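Local coordinates for protein naphthalene dioxygenase large subunit (Rhodococcus sp., PDB 2B1X) that forms the large subunit of a Rieske-type dioxygenase and carries both a [2Fe-2S] cluster and a mononuclear iron site, at residues A45-A50 and V298-S303; R82-A87 and W140-M145; R183-L188 and V273-R278; Q235-G240 and L417-A422. One frame throughout, in Å; residues are numbered along the deposited sequence.

Contact 1 (A45-A50 and V298-S303)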
loop_
_atom_site.group_PDB
_atom_site.type_symbol
_atom_site.label_atom_id
_atom_site.label_comp_id
_atom_site.label_asym_id
_atom_site.label_seq_id
_atom_site.Cartn_x
_atom_site.Cartn_y
_atom_site.Cartn_z
ATOM N N ALA A 45 -2.824 30.615 -0.919
ATOM C CA ALA A 45 -3.323 30.996 0.387
ATOM C C ALA A 45 -2.219 31.032 1.421
ATOM O O ALA A 45 -1.132 30.508 1.193
ATOM C CB ALA A 45 -4.411 30.020 0.827
ATOM N N TRP A 46 -2.493 31.687 2.551
ATOM C CA TRP A 46 -1.576 31.681 3.677
ATOM C C TRP A 46 -1.886 30.426 4.493
ATOM O O TRP A 46 -3.031 30.234 4.920
ATOM C CB TRP A 46 -1.786 32.921 4.553
ATOM C CG TRP A 46 -1.189 34.168 4.001
ATOM C CD1 TRP A 46 -1.804 35.087 3.208
ATOM C CD2 TRP A 46 0.162 34.609 4.152
ATOM N NE1 TRP A 46 -0.930 36.099 2.877
ATOM C CE2 TRP A 46 0.284 35.833 3.456
ATOM C CE3 TRP A 46 1.283 34.109 4.841
ATOM C CZ2 TRP A 46 1.473 36.569 3.435
ATOM C CZ3 TRP A 46 2.460 34.828 4.812
ATOM C CH2 TRP A 46 2.553 36.044 4.111
ATOM N N VAL A 47 -0.853 29.640 4.777
ATOM C CA VAL A 47 -0.982 28.351 5.471
ATOM C C VAL A 47 -0.181 28.364 6.789
ATOM O O VAL A 47 0.952 28.829 6.831
ATOM C CB VAL A 47 -0.445 27.221 4.578
ATOM C CG1 VAL A 47 -0.457 25.857 5.325
ATOM C CG2 VAL A 47 -1.199 27.208 3.211
ATOM N N PHE A 48 -0.804 27.891 7.872
ATOM C CA PHE A 48 -0.153 27.885 9.169
ATOM C C PHE A 48 0.980 26.830 9.182
ATOM O O PHE A 48 0.801 25.684 8.717
ATOM C CB PHE A 48 -1.173 27.588 10.281
ATOM C CG PHE A 48 -0.540 27.409 11.639
ATOM C CD1 PHE A 48 -0.148 28.504 12.394
ATOM C CD2 PHE A 48 -0.314 26.132 12.140
ATOM C CE1 PHE A 48 0.470 28.333 13.651
ATOM C CE2 PHE A 48 0.305 25.937 13.357
ATOM C CZ PHE A 48 0.685 27.042 14.144
ATOM N N LEU A 49 2.130 27.228 9.728
ATOM C CA LEU A 49 3.312 26.363 9.791
ATOM C C LEU A 49 3.705 25.967 11.220
ATOM O O LEU A 49 3.973 24.799 11.509
ATOM C CB LEU A 49 4.502 27.101 9.194
ATOM C CG LEU A 49 4.315 27.547 7.729
ATOM C CD1 LEU A 49 5.453 28.420 7.261
ATOM C CD2 LEU A 49 4.192 26.330 6.855
ATOM N N ALA A 50 3.797 26.957 12.096
ATOM C CA ALA A 50 4.337 26.711 13.428
ATOM C C ALA A 50 3.946 27.815 14.361
ATOM O O ALA A 50 3.567 28.912 13.912
ATOM C CB ALA A 50 5.876 26.583 13.359
ATOM N N VAL A 298 -9.352 29.188 10.162
ATOM C CA VAL A 298 -8.620 30.143 9.352
ATOM C C VAL A 298 -8.353 29.520 7.960
ATOM O O VAL A 298 -7.564 28.584 7.811
ATOM C CB VAL A 298 -7.274 30.530 10.020
ATOM C CG1 VAL A 298 -6.583 31.613 9.219
ATOM C CG2 VAL A 298 -7.526 31.002 11.460
ATOM N N PHE A 299 -9.027 30.022 6.945
ATOM C CA PHE A 299 -8.878 29.438 5.613
ATOM C C PHE A 299 -7.409 29.382 5.197
ATOM O O PHE A 299 -6.677 30.343 5.423
ATOM C CB PHE A 299 -9.639 30.265 4.591
ATOM C CG PHE A 299 -9.750 29.608 3.273
ATOM C CD1 PHE A 299 -10.879 28.849 2.948
ATOM C CD2 PHE A 299 -8.735 29.764 2.329
ATOM C CE1 PHE A 299 -10.986 28.226 1.705
ATOM C CE2 PHE A 299 -8.819 29.118 1.062
ATOM C CZ PHE A 299 -9.942 28.357 0.761
ATOM N N PRO A 300 -6.967 28.293 4.569
ATOM C CA PRO A 300 -7.797 27.101 4.306
ATOM C C PRO A 300 -7.944 26.073 5.436
ATOM O O PRO A 300 -9.083 25.604 5.634
ATOM C CB PRO A 300 -7.106 26.442 3.100
ATOM C CG PRO A 300 -5.628 26.919 3.205
ATOM C CD PRO A 300 -5.605 28.186 3.995
ATOM N N ASN A 301 -6.866 25.701 6.122
ATOM C CA ASN A 301 -6.863 24.392 6.810
ATOM C C ASN A 301 -6.318 24.454 8.244
ATOM O O ASN A 301 -5.830 23.457 8.762
ATOM C CB ASN A 301 -6.088 23.341 5.988
ATOM C CG ASN A 301 -4.573 23.608 5.967
ATOM O OD1 ASN A 301 -4.147 24.752 6.058
ATOM N ND2 ASN A 301 -3.769 22.554 5.879
ATOM N N LEU A 302 -6.398 25.625 8.881
ATOM C CA LEU A 302 -6.072 25.755 10.295
ATOM C C LEU A 302 -7.371 25.937 11.062
ATOM O O LEU A 302 -8.110 26.889 10.793
ATOM C CB LEU A 302 -5.151 26.971 10.568
ATOM C CG LEU A 302 -5.051 27.380 12.077
ATOM C CD1 LEU A 302 -4.307 26.292 12.833
ATOM C CD2 LEU A 302 -4.390 28.724 12.279
ATOM N N SER A 303 -7.652 25.047 12.017
ATOM C CA SER A 303 -8.856 25.206 12.832
ATOM C C SER A 303 -8.478 25.392 14.305
ATOM O O SER A 303 -7.396 24.985 14.731
ATOM C CB SER A 303 -9.825 24.019 12.682
ATOM O OG SER A 303 -10.320 23.878 11.342
HETATM O O HOH W 1 -4.660 29.140 7.183
HETATM O O HOH W 2 -3.434 26.861 7.814
#

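Contact 2 (R82-A87 and W140-M145)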
loop_
_atom_site.group_PDB
_atom_site.type_symbol
_atom_site.label_atom_id
_atom_site.label_comp_id
_atom_site.label_asym_id
_atom_site.label_seq_id
_atom_site.Cartn_x
_atom_site.Cartn_y
_atom_site.Cartn_z
ATOM N N ARG A 82 12.912 32.356 10.096
ATOM C CA ARG A 82 13.132 31.974 8.711
ATOM C C ARG A 82 12.269 30.798 8.345
ATOM O O ARG A 82 11.911 30.002 9.217
ATOM C CB ARG A 82 14.584 31.532 8.507
ATOM C CG ARG A 82 15.584 32.562 8.896
ATOM C CD ARG A 82 15.770 33.623 7.841
ATOM N NE ARG A 82 16.710 34.669 8.242
ATOM C CZ ARG A 82 17.350 35.445 7.375
ATOM N NH1 ARG A 82 17.155 35.276 6.058
ATOM N NH2 ARG A 82 18.191 36.384 7.814
ATOM N N GLY A 83 11.953 30.707 7.052
ATOM C CA GLY A 83 11.345 29.547 6.436
ATOM C C GLY A 83 12.157 29.220 5.184
ATOM O O GLY A 83 12.189 30.020 4.258
ATOM N N HIS A 84 12.825 28.059 5.195
ATOM C CA HIS A 84 13.708 27.615 4.122
ATOM C C HIS A 84 13.179 26.357 3.494
ATOM O O HIS A 84 12.931 25.391 4.209
ATOM C CB HIS A 84 15.068 27.177 4.682
ATOM C CG HIS A 84 15.755 28.176 5.549
ATOM N ND1 HIS A 84 16.120 29.437 5.103
ATOM C CD2 HIS A 84 16.222 28.069 6.813
ATOM C CE1 HIS A 84 16.733 30.078 6.079
ATOM N NE2 HIS A 84 16.830 29.262 7.116
ATOM N N LEU A 85 13.080 26.304 2.167
ATOM C CA LEU A 85 12.773 25.057 1.497
ATOM C C LEU A 85 13.835 24.015 1.857
ATOM O O LEU A 85 15.051 24.263 1.708
ATOM C CB LEU A 85 12.695 25.243 -0.045
ATOM C CG LEU A 85 12.365 23.975 -0.862
ATOM C CD1 LEU A 85 10.888 23.629 -0.671
ATOM C CD2 LEU A 85 12.693 24.174 -2.367
ATOM N N ASN A 86 13.393 22.840 2.307
ATOM C CA ASN A 86 14.306 21.821 2.804
ATOM C C ASN A 86 14.918 20.969 1.688
ATOM O O ASN A 86 14.775 19.731 1.657
ATOM C CB ASN A 86 13.603 20.951 3.833
ATOM C CG ASN A 86 14.559 20.025 4.564
ATOM O OD1 ASN A 86 15.767 20.230 4.547
ATOM N ND2 ASN A 86 14.013 18.972 5.181
ATOM N N ALA A 87 15.624 21.644 0.790
ATOM C CA ALA A 87 16.101 21.059 -0.456
ATOM C C ALA A 87 17.378 21.769 -0.790
ATOM O O ALA A 87 17.357 22.959 -1.101
ATOM C CB ALA A 87 15.061 21.236 -1.587
ATOM N N TRP A 140 23.186 30.720 -4.390
ATOM C CA TRP A 140 22.709 29.381 -4.050
ATOM C C TRP A 140 22.395 29.176 -2.574
ATOM O O TRP A 140 22.650 28.085 -2.030
ATOM C CB TRP A 140 23.689 28.333 -4.585
ATOM C CG TRP A 140 23.936 28.606 -6.052
ATOM C CD1 TRP A 140 24.955 29.324 -6.581
ATOM C CD2 TRP A 140 23.087 28.242 -7.155
ATOM N NE1 TRP A 140 24.809 29.425 -7.942
ATOM C CE2 TRP A 140 23.662 28.790 -8.321
ATOM C CE3 TRP A 140 21.873 27.543 -7.268
ATOM C CZ2 TRP A 140 23.109 28.610 -9.589
ATOM C CZ3 TRP A 140 21.323 27.356 -8.539
ATOM C CH2 TRP A 140 21.942 27.884 -9.676
ATOM N N ASN A 141 21.786 30.196 -1.956
ATOM C CA ASN A 141 21.238 30.095 -0.603
ATOM C C ASN A 141 20.013 29.187 -0.637
ATOM O O ASN A 141 19.439 28.966 -1.704
ATOM C CB ASN A 141 20.852 31.485 -0.058
ATOM C CG ASN A 141 22.075 32.415 0.093
ATOM O OD1 ASN A 141 23.226 31.949 0.088
ATOM N ND2 ASN A 141 21.823 33.731 0.238
ATOM N N LEU A 142 19.610 28.671 0.518
ATOM C CA LEU A 142 18.366 27.901 0.593
ATOM C C LEU A 142 17.232 28.804 0.130
ATOM O O LEU A 142 17.206 30.020 0.452
ATOM C CB LEU A 142 18.115 27.430 2.041
ATOM C CG LEU A 142 19.106 26.395 2.600
ATOM C CD1 LEU A 142 18.780 26.066 4.074
ATOM C CD2 LEU A 142 19.160 25.115 1.760
ATOM N N ARG A 143 16.299 28.226 -0.624
ATOM C CA ARG A 143 15.169 29.016 -1.144
ATOM C C ARG A 143 14.205 29.428 -0.041
ATOM O O ARG A 143 13.654 28.579 0.657
ATOM C CB ARG A 143 14.410 28.283 -2.245
ATOM C CG ARG A 143 15.256 27.977 -3.452
ATOM C CD ARG A 143 14.512 27.181 -4.511
ATOM N NE ARG A 143 13.509 28.009 -5.194
ATOM C CZ ARG A 143 12.453 27.521 -5.811
ATOM N NH1 ARG A 143 12.252 26.209 -5.824
ATOM N NH2 ARG A 143 11.606 28.342 -6.425
ATOM N N PRO A 144 13.977 30.730 0.093
ATOM C CA PRO A 144 13.070 31.228 1.118
ATOM C C PRO A 144 11.625 30.880 0.757
ATOM O O PRO A 144 11.286 30.752 -0.431
ATOM C CB PRO A 144 13.274 32.760 1.070
ATOM C CG PRO A 144 14.374 33.037 0.134
ATOM C CD PRO A 144 14.548 31.816 -0.733
ATOM N N MET A 145 10.811 30.670 1.779
ATOM C CA MET A 145 9.349 30.771 1.643
ATOM C C MET A 145 9.055 32.131 0.982
ATOM O O MET A 145 9.499 33.157 1.487
ATOM C CB MET A 145 8.718 30.725 3.040
ATOM C CG MET A 145 7.187 30.932 3.096
ATOM S SD MET A 145 6.369 29.529 2.239
ATOM C CE MET A 145 6.617 28.297 3.561
HETATM O O HOH W 3 15.994 31.015 2.823
HETATM O O HOH W 4 16.142 25.316 -0.753
#

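Contact 3 (R183-L188 and V273-R278)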
loop_
_atom_site.group_PDB
_atom_site.type_symbol
_atom_site.label_atom_id
_atom_site.label_comp_id
_atom_site.label_asym_id
_atom_site.label_seq_id
_atom_site.Cartn_x
_atom_site.Cartn_y
_atom_site.Cartn_z
ATOM N N ARG A 183 -4.434 36.928 25.229
ATOM C CA ARG A 183 -4.953 37.150 26.573
ATOM C C ARG A 183 -3.890 37.488 27.610
ATOM O O ARG A 183 -4.193 38.155 28.560
ATOM C CB ARG A 183 -5.751 35.926 27.043
ATOM C CG ARG A 183 -6.977 35.627 26.197
ATOM C CD ARG A 183 -7.854 34.527 26.737
ATOM N NE ARG A 183 -7.274 33.192 26.619
ATOM C CZ ARG A 183 -7.839 32.179 25.967
ATOM N NH1 ARG A 183 -8.987 32.346 25.325
ATOM N NH2 ARG A 183 -7.234 30.996 25.925
ATOM N N SER A 184 -2.667 36.998 27.440
ATOM C CA SER A 184 -1.638 37.079 28.471
ATOM C C SER A 184 -0.390 37.838 27.984
ATOM O O SER A 184 -0.127 37.894 26.780
ATOM C CB SER A 184 -1.244 35.657 28.899
ATOM O OG SER A 184 -0.468 35.011 27.883
ATOM N N ASP A 185 0.351 38.409 28.935
ATOM C CA ASP A 185 1.578 39.169 28.673
ATOM C C ASP A 185 2.703 38.317 28.114
ATOM O O ASP A 185 3.391 38.729 27.166
ATOM C CB ASP A 185 2.069 39.831 29.961
ATOM C CG ASP A 185 1.241 41.046 30.367
ATOM O OD1 ASP A 185 0.523 41.638 29.521
ATOM O OD2 ASP A 185 1.243 41.489 31.551
ATOM N N ALA A 186 2.907 37.145 28.713
ATOM C CA ALA A 186 3.961 36.232 28.261
ATOM C C ALA A 186 3.559 35.445 27.006
ATOM O O ALA A 186 4.426 34.910 26.323
ATOM C CB ALA A 186 4.373 35.288 29.394
ATOM N N GLY A 187 2.257 35.383 26.713
ATOM C CA GLY A 187 1.781 34.696 25.525
ATOM C C GLY A 187 1.496 33.216 25.728
ATOM O O GLY A 187 1.644 32.669 26.825
ATOM N N LEU A 188 1.064 32.584 24.646
ATOM C CA LEU A 188 0.761 31.160 24.570
ATOM C C LEU A 188 2.017 30.332 24.347
ATOM O O LEU A 188 2.986 30.799 23.722
ATOM C CB LEU A 188 -0.150 30.931 23.363
ATOM C CG LEU A 188 -1.643 30.626 23.468
ATOM C CD1 LEU A 188 -2.263 30.793 24.846
ATOM C CD2 LEU A 188 -2.395 31.412 22.404
ATOM N N VAL A 273 -6.890 36.458 33.715
ATOM C CA VAL A 273 -8.053 37.335 33.601
ATOM C C VAL A 273 -7.644 38.805 33.803
ATOM O O VAL A 273 -8.075 39.677 33.056
ATOM C CB VAL A 273 -9.155 36.949 34.594
ATOM C CG1 VAL A 273 -10.270 38.007 34.630
ATOM C CG2 VAL A 273 -9.727 35.595 34.254
ATOM N N GLU A 274 -6.791 39.059 34.795
ATOM C CA GLU A 274 -6.198 40.376 35.000
ATOM C C GLU A 274 -5.600 40.912 33.714
ATOM O O GLU A 274 -5.900 42.038 33.307
ATOM C CB GLU A 274 -5.067 40.272 36.018
ATOM C CG GLU A 274 -5.323 40.876 37.380
ATOM C CD GLU A 274 -4.016 41.174 38.116
ATOM O OE1 GLU A 274 -3.229 40.218 38.362
ATOM O OE2 GLU A 274 -3.763 42.360 38.436
ATOM N N GLU A 275 -4.760 40.089 33.084
ATOM C CA GLU A 275 -3.994 40.505 31.914
ATOM C C GLU A 275 -4.939 40.728 30.718
ATOM O O GLU A 275 -4.842 41.746 30.030
ATOM C CB GLU A 275 -2.850 39.508 31.622
ATOM C CG GLU A 275 -1.806 39.473 32.752
ATOM C CD GLU A 275 -0.663 38.492 32.527
ATOM O OE1 GLU A 275 -0.625 37.804 31.473
ATOM O OE2 GLU A 275 0.230 38.439 33.406
ATOM N N LEU A 276 -5.887 39.815 30.507
ATOM C CA LEU A 276 -6.774 39.913 29.349
ATOM C C LEU A 276 -7.682 41.166 29.390
ATOM O O LEU A 276 -7.940 41.810 28.373
ATOM C CB LEU A 276 -7.567 38.604 29.134
ATOM C CG LEU A 276 -8.828 38.293 29.938
ATOM C CD1 LEU A 276 -10.050 39.038 29.400
ATOM C CD2 LEU A 276 -9.095 36.781 29.924
ATOM N N GLU A 277 -8.129 41.529 30.577
ATOM C CA GLU A 277 -8.874 42.777 30.776
ATOM C C GLU A 277 -8.086 44.038 30.403
ATOM O O GLU A 277 -8.665 45.086 30.114
ATOM C CB GLU A 277 -9.353 42.881 32.219
ATOM C CG GLU A 277 -10.433 41.868 32.563
ATOM C CD GLU A 277 -10.944 41.956 33.998
ATOM O OE1 GLU A 277 -10.127 42.132 34.949
ATOM O OE2 GLU A 277 -12.184 41.833 34.174
ATOM N N ARG A 278 -6.765 43.912 30.384
ATOM C CA ARG A 278 -5.887 45.016 30.063
ATOM C C ARG A 278 -5.348 44.893 28.623
ATOM O O ARG A 278 -5.063 45.913 27.986
ATOM C CB ARG A 278 -4.813 45.096 31.163
ATOM C CG ARG A 278 -3.418 45.557 30.816
ATOM C CD ARG A 278 -2.486 45.500 32.027
ATOM N NE ARG A 278 -1.522 44.394 31.944
ATOM C CZ ARG A 278 -1.250 43.550 32.941
ATOM N NH1 ARG A 278 -1.873 43.642 34.114
ATOM N NH2 ARG A 278 -0.341 42.604 32.764
#

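Contact 4 (Q235-G240 and L417-A422)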
loop_
_atom_site.group_PDB
_atom_site.type_symbol
_atom_site.label_atom_id
_atom_site.label_comp_id
_atom_site.label_asym_id
_atom_site.label_seq_id
_atom_site.Cartn_x
_atom_site.Cartn_y
_atom_site.Cartn_z
ATOM N N GLN A 235 -30.722 22.587 22.535
ATOM C CA GLN A 235 -30.773 23.971 22.104
ATOM C C GLN A 235 -29.515 24.726 22.485
ATOM O O GLN A 235 -29.480 25.950 22.355
ATOM C CB GLN A 235 -31.955 24.682 22.772
ATOM C CG GLN A 235 -33.326 24.161 22.391
ATOM C CD GLN A 235 -34.418 25.114 22.834
ATOM O OE1 GLN A 235 -34.382 25.622 23.971
ATOM N NE2 GLN A 235 -35.371 25.378 21.949
ATOM N N PHE A 236 -28.484 24.020 22.966
ATOM C CA PHE A 236 -27.285 24.696 23.472
ATOM C C PHE A 236 -26.664 25.743 22.527
ATOM O O PHE A 236 -26.147 26.762 22.979
ATOM C CB PHE A 236 -26.227 23.678 23.940
ATOM C CG PHE A 236 -25.327 23.185 22.834
ATOM C CD1 PHE A 236 -24.002 23.646 22.724
ATOM C CD2 PHE A 236 -25.792 22.251 21.914
ATOM C CE1 PHE A 236 -23.163 23.180 21.703
ATOM C CE2 PHE A 236 -24.972 21.796 20.890
ATOM C CZ PHE A 236 -23.646 22.258 20.792
ATOM N N ALA A 237 -26.726 25.498 21.224
ATOM C CA ALA A 237 -26.073 26.385 20.256
ATOM C C ALA A 237 -26.898 27.612 19.895
ATOM O O ALA A 237 -26.383 28.549 19.272
ATOM C CB ALA A 237 -25.627 25.628 19.033
ATOM N N LEU A 238 -28.148 27.661 20.372
ATOM C CA LEU A 238 -28.949 28.864 20.252
ATOM C C LEU A 238 -28.369 30.020 21.074
ATOM O O LEU A 238 -28.632 31.201 20.775
ATOM C CB LEU A 238 -30.415 28.601 20.659
ATOM C CG LEU A 238 -31.239 27.616 19.816
ATOM C CD1 LEU A 238 -32.706 27.649 20.271
ATOM C CD2 LEU A 238 -31.109 27.871 18.286
ATOM N N TYR A 239 -27.596 29.689 22.113
ATOM C CA TYR A 239 -27.010 30.713 23.003
ATOM C C TYR A 239 -25.612 31.029 22.512
ATOM O O TYR A 239 -24.630 30.892 23.240
ATOM C CB TYR A 239 -26.991 30.251 24.460
ATOM C CG TYR A 239 -28.357 29.776 24.924
ATOM C CD1 TYR A 239 -28.682 28.423 24.890
ATOM C CD2 TYR A 239 -29.321 30.688 25.390
ATOM C CE1 TYR A 239 -29.931 27.979 25.268
ATOM C CE2 TYR A 239 -30.586 30.248 25.785
ATOM C CZ TYR A 239 -30.884 28.894 25.725
ATOM O OH TYR A 239 -32.122 28.417 26.121
ATOM N N GLY A 240 -25.538 31.416 21.243
ATOM C CA GLY A 240 -24.270 31.662 20.601
ATOM C C GLY A 240 -24.381 32.586 19.407
ATOM O O GLY A 240 -25.473 33.061 19.057
ATOM N N LEU A 417 -27.341 33.092 16.535
ATOM C CA LEU A 417 -27.399 31.716 16.981
ATOM C C LEU A 417 -26.206 31.011 16.335
ATOM O O LEU A 417 -25.617 31.547 15.387
ATOM C CB LEU A 417 -28.741 31.076 16.585
ATOM C CG LEU A 417 -28.980 30.679 15.111
ATOM C CD1 LEU A 417 -30.224 29.799 14.957
ATOM C CD2 LEU A 417 -29.104 31.904 14.209
ATOM N N ASP A 418 -25.871 29.809 16.795
ATOM C CA ASP A 418 -24.795 29.024 16.174
ATOM C C ASP A 418 -25.277 27.687 15.559
ATOM O O ASP A 418 -24.478 26.785 15.301
ATOM C CB ASP A 418 -23.619 28.847 17.156
ATOM C CG ASP A 418 -22.304 28.468 16.459
ATOM O OD1 ASP A 418 -22.126 28.735 15.234
ATOM O OD2 ASP A 418 -21.398 27.837 17.059
ATOM N N TYR A 419 -26.580 27.555 15.324
ATOM C CA TYR A 419 -27.076 26.551 14.400
ATOM C C TYR A 419 -27.295 27.265 13.056
ATOM O O TYR A 419 -28.349 27.815 12.803
ATOM C CB TYR A 419 -28.402 25.901 14.877
ATOM C CG TYR A 419 -28.255 24.882 15.984
ATOM C CD1 TYR A 419 -29.260 24.743 16.947
ATOM C CD2 TYR A 419 -27.094 24.080 16.104
ATOM C CE1 TYR A 419 -29.133 23.809 18.005
ATOM C CE2 TYR A 419 -26.951 23.151 17.151
ATOM C CZ TYR A 419 -27.988 23.025 18.107
ATOM O OH TYR A 419 -27.889 22.127 19.160
ATOM N N ALA A 420 -26.263 27.305 12.239
ATOM C CA ALA A 420 -26.365 27.893 10.908
ATOM C C ALA A 420 -25.289 27.249 10.057
ATOM O O ALA A 420 -24.421 26.553 10.589
ATOM C CB ALA A 420 -26.195 29.407 10.946
ATOM N N GLU A 421 -25.376 27.449 8.744
ATOM C CA GLU A 421 -24.377 26.937 7.809
ATOM C C GLU A 421 -23.838 28.054 6.911
ATOM O O GLU A 421 -23.235 27.795 5.833
ATOM C CB GLU A 421 -24.918 25.737 7.013
ATOM C CG GLU A 421 -25.000 24.470 7.859
ATOM C CD GLU A 421 -25.840 23.343 7.267
ATOM O OE1 GLU A 421 -26.796 23.628 6.512
ATOM O OE2 GLU A 421 -25.545 22.155 7.592
ATOM N N ALA A 422 -24.027 29.297 7.361
ATOM C CA ALA A 422 -23.488 30.476 6.660
ATOM C C ALA A 422 -21.948 30.479 6.609
ATOM O O ALA A 422 -21.340 30.816 5.567
ATOM C CB ALA A 422 -24.020 31.780 7.272
#

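Contact 1 (A45-A50 and V298-S303)
Val47 and Phe48 run past Pro300 and Leu302 without pairing as strands: the closest CA atoms, those of Phe48 and Leu302, stay 6.4 Å apart. This is a buried seam between the two domains of the Rieske oxygenase fold. Strand 47-51, at one margin of a three-stranded antiparallel sheet, meets the tight turn that joins strands 293-298 and 302-309 of the catalytic domain. The turn is closed by Val298 N donating to Leu302 O at 2.7 Å and contains a cis peptide bond before Pro300. Two waters mediate polar contact across the seam. One accepts from Phe48 N and donates to Asn301 OD1 (2.8 Å in each case), while the other lies within hydrogen-bonding distance of Trp46 O and Phe299 O, with more acceptors around it than it has protons. Asn301 ND2 is held by Trp326 O, which helps fix the amide that presents OD1 to the water, and Phe299 O also receives Tyr169 OH. The rest is direct packing, mostly apolar. Pro300 CD lies 3.4 Å from Trp46 O and 3.9 Å from Ala45 CB. Phe48 and Leu302 both have CG anti to the backbone N (chi1 173° and 166°), which carries the two side chains across the seam to each other, where Leu302 CD2 touches Phe48 CB at 4.0 Å and Leu302 CD1 approaches Phe48 CD2 at 4.1 Å.

Contact 2 (R82-A87 and W140-M145)
The His84 imidazole has Leu142 CD1 over one face and a water in the ring plane at its edge. The Leu142 side chain crosses that of His84 at about a right angle, with CD1 3.9 Å from His84 CB. The water lies 2.8 Å from His84 ND1 and also donates to Leu142 O, while His84 NE2 is bonded to Asn117 O; with partners on both nitrogens, rotation of the ring should be restricted. The other flat group, the Arg143 guanidinium, meets Leu85 CD2 obliquely. The two side chains run side by side, the arginine bending at chi3 (72°) where its CD passes Leu85 CD2, and its tip continues into the second subunit, where Phe387 of that subunit makes a cation-pi contact and its carbonyl O accepts from Arg143 NH1. Between these groups the backbones form a single antiparallel bridge, with His84 and Pro144 as its non-hydrogen-bonded pair. It adds the loop before strand 147-151 to an edge strand, 81-85, of a four-stranded antiparallel sheet in the Rieske domain. Leu85 N donates to Arg143 O at 2.8 Å and Met145 N to Gly83 O at 2.9 Å. Asn86 then centres an inverse gamma turn. Beside that turn a second water accepts from Arg143 N and donates to Leu85 O and Ala87 O, the latter at 2.7 Å, and the side chain of Leu142 stands about 8 Å from the iron-sulfur cluster.

Contact 3 (R183-L188 and V273-R278)
Arg183 and Leu276 form the close-packed half of this contact, the loop of 183-188 lying against one flank of a helix in the catalytic domain. Their CA atoms are 4.3 Å apart and the side chains run alongside each other in the same direction, CB against CB at 3.9 Å, with Arg183 CD meeting Leu276 CD2 further out. The carbonyl O of Arg183 presses on Leu276 CB at 3.5 Å; it also lies near Leu276 N, but the angle is too poor for a hydrogen bond. A hydrogen bond is made instead by Glu275: Asp185 N donates to its OE1 at 2.8 Å, nearly straight at 168°, from above the carboxylate plane. The Glu275 chain is stretched out (chi2 179°), which carries the carboxylate along the loop so that OE1 also touches Ser184 CB at 3.4 Å.

Toward solvent the contact is charged and less well defined. The carboxylates of Asp185 and Glu275 are stacked, their planes 21° apart, a proximity of like charges that the arginines nearby would be expected to offset. Asp185 pairs with Arg278 NH2 through OD2, but these two atoms are modelled too close together, so the details of the bridge are doubtful; OD1 forms a second salt bridge, to Arg279 NH1. On the inner side, Arg183 NE is paired with Glu343 of strand 333-343 and NH1 with Asn306 of strand 302-309. Helix 270-279 is thus joined to the loop between helix 174-181 and strand 188-199, while Phe288 of helix 282-288 packs on both Arg183 and Leu276.

Contact 4 (Q235-G240 and L417-A422)
Tyr419 lies across the 3-10 segment at Ala237. At CB its first torsion sets CG anti to the carbonyl carbon (chi1 -76°), and CG is 4.1 Å from the Ala237 methyl. That methyl sits over one face of the ring in a CH-pi contact, 3.6 Å from the centroid and displaced toward the rim, where CD2 and CE2 lie 3.6 and 3.4 Å from Ala237 CB. On the other side of the ring's long axis CD1 touches Leu238 CD2 at 3.9 Å, and CE1 is at the margin of the methyl with Gln235 CA beyond. CZ remains beside the Ala237 methyl, and the hydroxyl OH ends 3.4 Å from Phe236 CE2; it is hydrogen-bonded to Pro234 O, which helps fix the tip. The Phe236 and Tyr419 side chains cross at about a right angle. Here two loops of the catalytic domain meet, one entering strand 240-244 and the other leading from strand 413-415 to helix 422-436. The segments are tied by Asp418 N donating to Ala237 O at 2.8 Å, whereas the neighbouring Tyr419 N is buried with no partner. Asp418 OD1 is hydrogen-bonded to His242 ND1 and OD2 to His295 NE2. Leu238 CD2 and Leu417 CD1 pack at 3.9 Å, near Asp129 of a third subunit. Glu421, the N-cap residue of the helix, forms a salt bridge to Arg91 and bonds to His90, both in that subunit's cluster pocket.

Overall arrangement
Contact 1 is the core of the set, its centre about 4 Å from that of the chain and all its touching residues buried; it joins the Rieske and catalytic domains by packing and water bridges. Contact 2, within the Rieske domain, is mostly buried although its centre is about 23 Å from the chain's; it uses direct backbone bonds and touches contact 1 where Met145 CE meets Leu49 CD1 at 3.9 Å. Contacts 3 and 4, only partly buried, lie within the catalytic domain, and their segments alternate along the chain. Contact 3 turns charged groups to solvent, contact 4 is chiefly aromatic and aliphatic. Contacts 2 and 4, on opposite sides of the chain's centre, each meet a different neighbouring subunit.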